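Side-chain contacts in thiamine-monophosphate kinase (Stenotrophomonas maltophilia, PDB 6XEP), which probably phosphorylates thiamine monophosphate with ATP to give thiamine diphosphate, the active form of vitamin B1: residues F69-K74 and G133-S138; L97-P100 and W106-A109; A156-D161 and S239-H244. All coordinates share one frame; numbering follows the deposited sequence. Where two conformers were deposited one is given.

How the interactions relate
Interactions 1 and 2 have centres about 7 Å apart and belong to one hydrophobic layer of the N-terminal domain. Both pack a helix on the same face of the four-stranded sheet: helix segment 69-74 meets strand 136-145, and helix segment 106-109 meets the neighbouring strand 89-99. Interaction 2 is nested in the chain loop that interaction 1 closes. Interaction 1 is buried and wholly aliphatic; interaction 2, partly buried, adds an indole. The centre of interaction 3 lies about 37 Å from that of interaction 1, in the C-terminal domain, where loop 156-161 meets the end of a helix. Near the surface, its chemistry is mixed: a hydroxyl, a bridging water and a small apolar patch.

Interaction 1 of 3, residues F69-K74 and G133-S138; sequences FDIGWK and GPLSLS
Ile71 reaches from helix 68-85 onto the isobutyl group of Leu137, and the two side chains lie roughly perpendicular to each other. The contact seats this helix on the mixed four-stranded sheet of the PurM-like N-terminal domain, an alpha/beta layer in which helices 68-85 and 104-120 lie against the same face. The touching is done by Ile71 CG2, the methyl on the beta-branch, which sits 3.6 Å from Leu137 CD1. It is equally near the other methyl, with Leu137 CD2 also 3.6 Å away, so CG2 rests astride the fork of the leucine. Two torsions prepare this fit. Ile71 holds CG1 anti to its carbonyl carbon (chi1 -63°), which leaves CG2 anti to the backbone N; Leu137 has chi2 at 95°, and this rotation presents both of its methyls to the helix. A beta-branched residue suits the helix position because its two arms serve two neighbours. While CG2 engages Leu137, the longer arm extends toward Leu135, in the loop just before the strand. Backbones remain well separated, with Ile71 CA 8.5 Å from Leu137 CA, and these side chains fill the interval between helix and sheet; no hydrogen bond joins the two segments. Phe62, Thr66 and Trp106 also touch Ile71, while Leu97 and Phe110 pack on Leu137, extending the apolar layer. Ser136 and Ser138, between and beyond the leucines, belong to the other face: their hydroxyls bond to Asn57 and Thr55, and Ser138 packs on Ala96 of the second subunit. The looser end of the contact is the meeting of two methyls, Ile71 CD1 and Leu135 CD2, 4.4 Å apart.

Interaction 2 of 3, residues L97-P100 and W106-A109; sequences LSLP and WIEA
Leu99 sends its CB from the strand toward helix 104-120, and its two methyls then part to touch two consecutive helix residues, Trp106 and Ile107. CB leads to CG, which stands anti to the carbonyl carbon (chi1 -44°) and beside the backbone N, and from CG the fork opens toward the helix. One prong, Leu99 CD1, meets the end of Ile107, with Ile107 CD1 at 3.5 Å. The same methyl lies 3.8 Å from Ile107 CG1, so it runs against the last bond of the isoleucine chain and not merely its terminus. The other prong, Leu99 CD2, approaches the six-membered part of the Trp106 indole at a slant, 3.8 Å from Trp106 CZ3. Strand 89-99 and helix 104-120 are the first two elements of a beta-alpha-beta unit completed by strand 124-132, and this contact packs the helix back on the strand it follows, close to the connecting turn. Trp106 suits its place because a wide, flat group can span two neighbouring strands at once. With CG anti to the backbone N (chi1 -171°), the indole extends inward, where Leu135 and Leu137 also touch it. Leu97, two residues back on the same face of the strand, comes to the indole edge near its plane, its CD1 4.3 Å from Trp106 CZ3. At another point of the edge, and in the ring plane, lies Ile107 CG1, 4.0 Å from Trp106 CE3, which probably helps to fix the indole's rotation. Leu97 uses its second branch on the sheet itself, where CD2 comes within 3.5 Å of Leu137 CD2. Ser98, between the leucines, turns to the other face and hydrogen-bonds through OG to Asn57 ND2 of the second subunit.

Interaction 3 of 3, residues A156-D161 and S239-H244; sequences AQLGDD and SNVAAH
With chi1 at -58°, Ser239 carries OG anti to its carbonyl carbon and directs it at the backbone of Ala156; Val241, at chi1 -61°, likewise sets CG1 anti to the carbonyl carbon, where it meets Leu158. The two residues flank Asn240, whose positive phi belongs to the Schellman motif ending helix 228-239, before the chain enters strand 242-245 of the C-terminal domain's mixed sheet. Ala156 N donates to Ser239 OG at 3.0 Å, in a bond bent to 148°. The same hydroxyl is bonded to the carbonyl of Arg153, a predicted ATP-binding residue, so one small polar side chain holds two points of the incoming loop. Alanine suits position 156 because its methyl fits close beside this bond, with Ala156 CB 3.4 Å from Ser239 OG. A water adds a second link, donating to Ala156 O at 2.8 Å and to Ser239 O, and so joins two carbonyls that could not bond each other. Farther along, Leu158 and Val241 lie alongside each other, pointing opposite ways, with Leu158 CD2 3.7 Å from Val241 CG1. The leucine stands exposed at the margin and shields the buried valine, which also packs on Ile307. Leu158 is placed by a type II turn from Gln157 to Asp160, with Gly159 at its third position, where phi is positive. Asp160 reinforces the turn: its OD2, also bonded by Thr281 and His219, accepts Gln157 N at 2.9 Å from above the carboxylate plane.

Interaction 1 of 3, residues F69-K74 and G133-S138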
loop_
_atom_site.group_PDB
_atom_site.type_symbol
_atom_site.label_atom_id
_atom_site.label_comp_id
_atom_site.label_asym_id
_atom_site.label_seq_id
_atom_site.Cartn_x
_atom_site.Cartn_y
_atom_site.Cartn_z
ATOM N N PHE A 69 19.913 -3.695 -0.971
ATOM C CA PHE A 69 19.890 -2.434 -1.721
ATOM C C PHE A 69 19.095 -2.577 -3.014
ATOM O O PHE A 69 18.314 -1.696 -3.376
ATOM C CB PHE A 69 21.324 -1.979 -2.019
ATOM C CG PHE A 69 21.420 -0.693 -2.811
ATOM C CD1 PHE A 69 21.315 -0.695 -4.187
ATOM C CD2 PHE A 69 21.677 0.503 -2.171
ATOM C CE1 PHE A 69 21.401 0.477 -4.907
ATOM C CE2 PHE A 69 21.784 1.688 -2.876
ATOM C CZ PHE A 69 21.643 1.674 -4.247
ATOM N N ASP A 70 19.298 -3.672 -3.734
ATOM C CA ASP A 70 18.620 -3.843 -5.022
ATOM C C ASP A 70 17.132 -4.099 -4.847
ATOM O O ASP A 70 16.323 -3.669 -5.680
ATOM C CB ASP A 70 19.307 -4.979 -5.775
ATOM C CG ASP A 70 20.785 -4.707 -5.953
ATOM O OD1 ASP A 70 21.118 -3.542 -6.267
ATOM O OD2 ASP A 70 21.615 -5.628 -5.753
ATOM N N ILE A 71 16.753 -4.795 -3.774
ATOM C CA ILE A 71 15.338 -4.967 -3.470
ATOM C C ILE A 71 14.697 -3.619 -3.178
ATOM O O ILE A 71 13.587 -3.330 -3.641
ATOM C CB ILE A 71 15.158 -5.945 -2.293
ATOM C CG1 ILE A 71 15.679 -7.328 -2.674
ATOM C CG2 ILE A 71 13.692 -6.054 -1.926
ATOM C CD1 ILE A 71 15.717 -8.285 -1.485
ATOM N N GLY A 72 15.381 -2.773 -2.402
ATOM C CA GLY A 72 14.845 -1.450 -2.116
ATOM C C GLY A 72 14.683 -0.601 -3.361
ATOM O O GLY A 72 13.643 0.040 -3.564
ATOM N N TRP A 73 15.693 -0.603 -4.224
ATOM C CA TRP A 73 15.606 0.135 -5.483
ATOM C C TRP A 73 14.455 -0.384 -6.347
ATOM O O TRP A 73 13.581 0.380 -6.778
ATOM C CB TRP A 73 16.938 0.014 -6.231
ATOM C CG TRP A 73 17.010 0.755 -7.558
ATOM C CD1 TRP A 73 16.374 0.425 -8.731
ATOM C CD2 TRP A 73 17.778 1.932 -7.838
ATOM N NE1 TRP A 73 16.709 1.333 -9.721
ATOM C CE2 TRP A 73 17.561 2.265 -9.199
ATOM C CE3 TRP A 73 18.628 2.737 -7.072
ATOM C CZ2 TRP A 73 18.156 3.367 -9.797
ATOM C CZ3 TRP A 73 19.221 3.842 -7.679
ATOM C CH2 TRP A 73 18.970 4.146 -9.022
ATOM N N LYS A 74 14.440 -1.690 -6.610
ATOM C CA LYS A 74 13.511 -2.215 -7.596
ATOM C C LYS A 74 12.075 -2.123 -7.108
ATOM O O LYS A 74 11.169 -1.839 -7.901
ATOM C CB LYS A 74 13.880 -3.660 -7.962
ATOM C CG LYS A 74 12.995 -4.193 -9.090
ATOM C CD LYS A 74 13.619 -5.402 -9.801
ATOM C CE LYS A 74 12.776 -5.765 -11.020
ATOM N NZ LYS A 74 13.331 -6.899 -11.805
ATOM N N GLY A 133 6.623 -11.789 8.589
ATOM C CA GLY A 133 6.086 -12.655 7.572
ATOM C C GLY A 133 7.143 -12.993 6.542
ATOM O O GLY A 133 8.260 -12.463 6.566
ATOM N N PRO A 134 6.820 -13.920 5.645
ATOM C CA PRO A 134 7.679 -14.151 4.477
ATOM C C PRO A 134 8.023 -12.835 3.793
ATOM O O PRO A 134 7.195 -11.929 3.704
ATOM C CB PRO A 134 6.814 -15.044 3.581
ATOM C CG PRO A 134 5.885 -15.701 4.485
ATOM C CD PRO A 134 5.652 -14.808 5.669
ATOM N N LEU A 135 9.267 -12.726 3.322
ATOM C CA LEU A 135 9.774 -11.468 2.796
ATOM C C LEU A 135 8.900 -10.970 1.649
ATOM O O LEU A 135 8.802 -11.609 0.597
ATOM C CB LEU A 135 11.228 -11.635 2.344
ATOM C CG LEU A 135 11.905 -10.404 1.761
ATOM C CD1 LEU A 135 11.927 -9.247 2.754
ATOM C CD2 LEU A 135 13.327 -10.750 1.292
ATOM N N SER A 136 8.266 -9.827 1.867
ATOM C CA SER A 136 7.328 -9.253 0.910
ATOM C C SER A 136 7.351 -7.750 1.105
ATOM O O SER A 136 7.308 -7.269 2.244
ATOM C CB SER A 136 5.908 -9.796 1.108
ATOM O OG SER A 136 4.985 -9.210 0.192
ATOM N N LEU A 137 7.438 -7.024 0.003
ATOM C CA LEU A 137 7.555 -5.575 0.013
ATOM C C LEU A 137 6.424 -5.012 -0.827
ATOM O O LEU A 137 6.346 -5.278 -2.034
ATOM C CB LEU A 137 8.917 -5.142 -0.537
ATOM C CG LEU A 137 10.043 -5.900 0.180
ATOM C CD1 LEU A 137 10.553 -7.156 -0.512
ATOM C CD2 LEU A 137 11.150 -5.024 0.431
ATOM N N SER A 138 5.536 -4.255 -0.198
ATOM C CA SER A 138 4.396 -3.675 -0.894
ATOM C C SER A 138 4.520 -2.161 -0.829
ATOM O O SER A 138 4.575 -1.589 0.264
ATOM C CB SER A 138 3.080 -4.132 -0.269
ATOM O OG SER A 138 1.992 -3.854 -1.137
#

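Interaction 2 of 3, residues L97-P100 and W106-A109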
loop_
_atom_site.group_PDB
_atom_site.type_symbol
_atom_site.label_atom_id
_atom_site.label_comp_id
_atom_site.label_asym_id
_atom_site.label_seq_id
_atom_site.Cartn_x
_atom_site.Cartn_y
_atom_site.Cartn_z
ATOM N N LEU A 97 6.565 -3.526 4.787
ATOM C CA LEU A 97 7.605 -4.549 4.763
ATOM C C LEU A 97 7.188 -5.727 5.633
ATOM O O LEU A 97 6.860 -5.550 6.808
ATOM C CB LEU A 97 8.930 -4.005 5.289
ATOM C CG LEU A 97 9.778 -2.979 4.557
ATOM C CD1 LEU A 97 11.186 -3.087 5.091
ATOM C CD2 LEU A 97 9.758 -3.298 3.104
ATOM N N SER A 98 7.187 -6.921 5.053
ATOM C CA SER A 98 7.054 -8.163 5.795
ATOM C C SER A 98 8.429 -8.802 5.835
ATOM O O SER A 98 9.008 -9.072 4.781
ATOM C CB SER A 98 6.044 -9.103 5.132
ATOM O OG SER A 98 4.741 -8.527 5.139
ATOM N N LEU A 99 8.961 -9.010 7.040
ATOM C CA LEU A 99 10.257 -9.640 7.204
ATOM C C LEU A 99 10.148 -10.860 8.103
ATOM O O LEU A 99 9.463 -10.811 9.133
ATOM C CB LEU A 99 11.271 -8.675 7.828
ATOM C CG LEU A 99 11.265 -7.264 7.262
ATOM C CD1 LEU A 99 12.144 -6.392 8.137
ATOM C CD2 LEU A 99 11.760 -7.293 5.835
ATOM N N PRO A 100 10.848 -11.948 7.769
ATOM C CA PRO A 100 10.791 -13.140 8.625
ATOM C C PRO A 100 11.406 -12.907 9.991
ATOM O O PRO A 100 10.862 -13.367 11.006
ATOM C CB PRO A 100 11.580 -14.184 7.817
ATOM C CG PRO A 100 11.766 -13.604 6.462
ATOM C CD PRO A 100 11.756 -12.125 6.630
ATOM N N TRP A 106 19.909 -5.324 7.350
ATOM C CA TRP A 106 19.209 -5.487 6.078
ATOM C C TRP A 106 18.305 -4.296 5.792
ATOM O O TRP A 106 18.287 -3.782 4.676
ATOM C CB TRP A 106 18.404 -6.788 6.085
ATOM C CG TRP A 106 17.826 -7.137 4.753
ATOM C CD1 TRP A 106 18.352 -8.005 3.835
ATOM C CD2 TRP A 106 16.590 -6.674 4.204
ATOM N NE1 TRP A 106 17.527 -8.094 2.747
ATOM C CE2 TRP A 106 16.442 -7.280 2.942
ATOM C CE3 TRP A 106 15.598 -5.797 4.651
ATOM C CZ2 TRP A 106 15.343 -7.038 2.124
ATOM C CZ3 TRP A 106 14.500 -5.554 3.831
ATOM C CH2 TRP A 106 14.393 -6.160 2.579
ATOM N N ILE A 107 17.571 -3.824 6.794
ATOM C CA ILE A 107 16.650 -2.719 6.562
ATOM C C ILE A 107 17.414 -1.454 6.210
ATOM O O ILE A 107 16.976 -0.672 5.365
ATOM C CB ILE A 107 15.743 -2.507 7.786
ATOM C CG1 ILE A 107 14.750 -3.657 7.912
ATOM C CG2 ILE A 107 14.937 -1.234 7.640
ATOM C CD1 ILE A 107 13.943 -3.584 9.206
ATOM N N GLU A 108 18.564 -1.231 6.849
ATOM C CA GLU A 108 19.371 -0.057 6.526
ATOM C C GLU A 108 19.839 -0.100 5.074
ATOM O O GLU A 108 19.823 0.918 4.374
ATOM C CB GLU A 108 20.561 0.028 7.483
ATOM C CG GLU A 108 21.456 1.241 7.290
ATOM C CD GLU A 108 22.327 1.536 8.517
ATOM O OE1 GLU A 108 23.010 0.617 9.024
ATOM O OE2 GLU A 108 22.324 2.698 8.978
ATOM N N ALA A 109 20.266 -1.274 4.614
ATOM C CA ALA A 109 20.718 -1.434 3.235
ATOM C C ALA A 109 19.560 -1.324 2.258
ATOM O O ALA A 109 19.702 -0.758 1.168
ATOM C CB ALA A 109 21.409 -2.785 3.071
#

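Interaction 3 of 3, residues A156-D161 and S239-H244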
loop_
_atom_site.group_PDB
_atom_site.type_symbol
_atom_site.label_atom_id
_atom_site.label_comp_id
_atom_site.label_asym_id
_atom_site.label_seq_id
_atom_site.Cartn_x
_atom_site.Cartn_y
_atom_site.Cartn_z
ATOM N N ALA A 156 -4.144 5.910 -28.964
ATOM C CA ALA A 156 -3.336 5.782 -30.169
ATOM C C ALA A 156 -4.189 6.117 -31.391
ATOM O O ALA A 156 -5.386 5.833 -31.421
ATOM C CB ALA A 156 -2.768 4.369 -30.281
ATOM N N GLN A 157 -3.578 6.758 -32.390
ATOM C CA GLN A 157 -4.272 7.198 -33.590
ATOM C C GLN A 157 -3.714 6.474 -34.804
ATOM O O GLN A 157 -2.518 6.191 -34.871
ATOM C CB GLN A 157 -4.125 8.713 -33.795
ATOM C CG GLN A 157 -4.760 9.526 -32.685
ATOM C CD GLN A 157 -6.239 9.262 -32.579
ATOM O OE1 GLN A 157 -6.980 9.417 -33.557
ATOM N NE2 GLN A 157 -6.688 8.852 -31.393
ATOM N N LEU A 158 -4.590 6.192 -35.769
ATOM C CA LEU A 158 -4.135 5.626 -37.029
ATOM C C LEU A 158 -3.046 6.500 -37.634
ATOM O O LEU A 158 -3.144 7.733 -37.628
ATOM C CB LEU A 158 -5.320 5.490 -38.000
ATOM C CG LEU A 158 -6.450 4.558 -37.540
ATOM C CD1 LEU A 158 -7.510 4.404 -38.624
ATOM C CD2 LEU A 158 -5.924 3.191 -37.135
ATOM N N GLY A 159 -1.998 5.859 -38.153
ATOM C CA GLY A 159 -0.858 6.574 -38.685
ATOM C C GLY A 159 0.225 6.953 -37.686
ATOM O O GLY A 159 1.285 7.437 -38.111
ATOM N N ASP A 160 0.016 6.741 -36.383
ATOM C CA ASP A 160 1.051 7.065 -35.402
ATOM C C ASP A 160 2.306 6.221 -35.625
ATOM O O ASP A 160 2.235 5.062 -36.042
ATOM C CB ASP A 160 0.556 6.810 -33.975
ATOM C CG ASP A 160 -0.355 7.902 -33.447
ATOM O OD1 ASP A 160 -0.586 8.906 -34.161
ATOM O OD2 ASP A 160 -0.835 7.747 -32.299
ATOM N N ASP A 161 3.460 6.805 -35.314
ATOM C CA ASP A 161 4.657 6.010 -35.060
ATOM C C ASP A 161 4.571 5.387 -33.668
ATOM O O ASP A 161 3.984 5.958 -32.750
ATOM C CB ASP A 161 5.924 6.866 -35.127
ATOM C CG ASP A 161 6.169 7.469 -36.495
ATOM O OD1 ASP A 161 5.902 6.782 -37.500
ATOM O OD2 ASP A 161 6.663 8.630 -36.564
ATOM N N SER A 239 -7.066 1.121 -27.687
ATOM C CA SER A 239 -7.249 2.119 -28.734
ATOM C C SER A 239 -8.029 1.592 -29.941
ATOM O O SER A 239 -8.346 2.381 -30.830
ATOM C CB SER A 239 -5.884 2.659 -29.213
ATOM O OG SER A 239 -5.131 3.234 -28.134
ATOM N N ASN A 240 -8.338 0.294 -29.993
ATOM C CA ASN A 240 -9.078 -0.316 -31.115
ATOM C C ASN A 240 -8.323 -0.172 -32.442
ATOM O O ASN A 240 -8.895 0.214 -33.474
ATOM C CB ASN A 240 -10.494 0.271 -31.236
ATOM C CG ASN A 240 -11.402 -0.537 -32.179
ATOM O OD1 ASN A 240 -11.329 -1.767 -32.239
ATOM N ND2 ASN A 240 -12.278 0.161 -32.899
ATOM N N VAL A 241 -7.026 -0.502 -32.422
ATOM C CA VAL A 241 -6.164 -0.352 -33.595
ATOM C C VAL A 241 -5.230 -1.549 -33.686
ATOM O O VAL A 241 -5.082 -2.324 -32.744
ATOM C CB VAL A 241 -5.329 0.941 -33.559
ATOM C CG1 VAL A 241 -6.232 2.169 -33.544
ATOM C CG2 VAL A 241 -4.366 0.904 -32.336
ATOM N N ALA A 242 -4.573 -1.671 -34.833
ATOM C CA ALA A 242 -3.446 -2.588 -34.938
ATOM C C ALA A 242 -2.152 -1.857 -34.619
ATOM O O ALA A 242 -1.981 -0.672 -34.932
ATOM C CB ALA A 242 -3.333 -3.200 -36.340
ATOM N N ALA A 243 -1.237 -2.583 -33.991
ATOM C CA ALA A 243 0.131 -2.127 -33.787
ATOM C C ALA A 243 1.072 -3.027 -34.575
ATOM O O ALA A 243 0.999 -4.259 -34.476
ATOM C CB ALA A 243 0.492 -2.140 -32.299
ATOM N N HIS A 244 1.930 -2.429 -35.381
ATOM C CA HIS A 244 2.871 -3.191 -36.187
ATOM C C HIS A 244 4.269 -2.880 -35.668
ATOM O O HIS A 244 4.623 -1.710 -35.531
ATOM C CB HIS A 244 2.727 -2.842 -37.665
ATOM C CG HIS A 244 1.510 -3.451 -38.306
ATOM N ND1 HIS A 244 1.546 -4.655 -38.970
ATOM C CD2 HIS A 244 0.219 -3.043 -38.337
ATOM C CE1 HIS A 244 0.335 -4.949 -39.417
ATOM N NE2 HIS A 244 -0.490 -3.989 -39.035
HETATM O O HOH W 1 -8.001 4.817 -31.699
#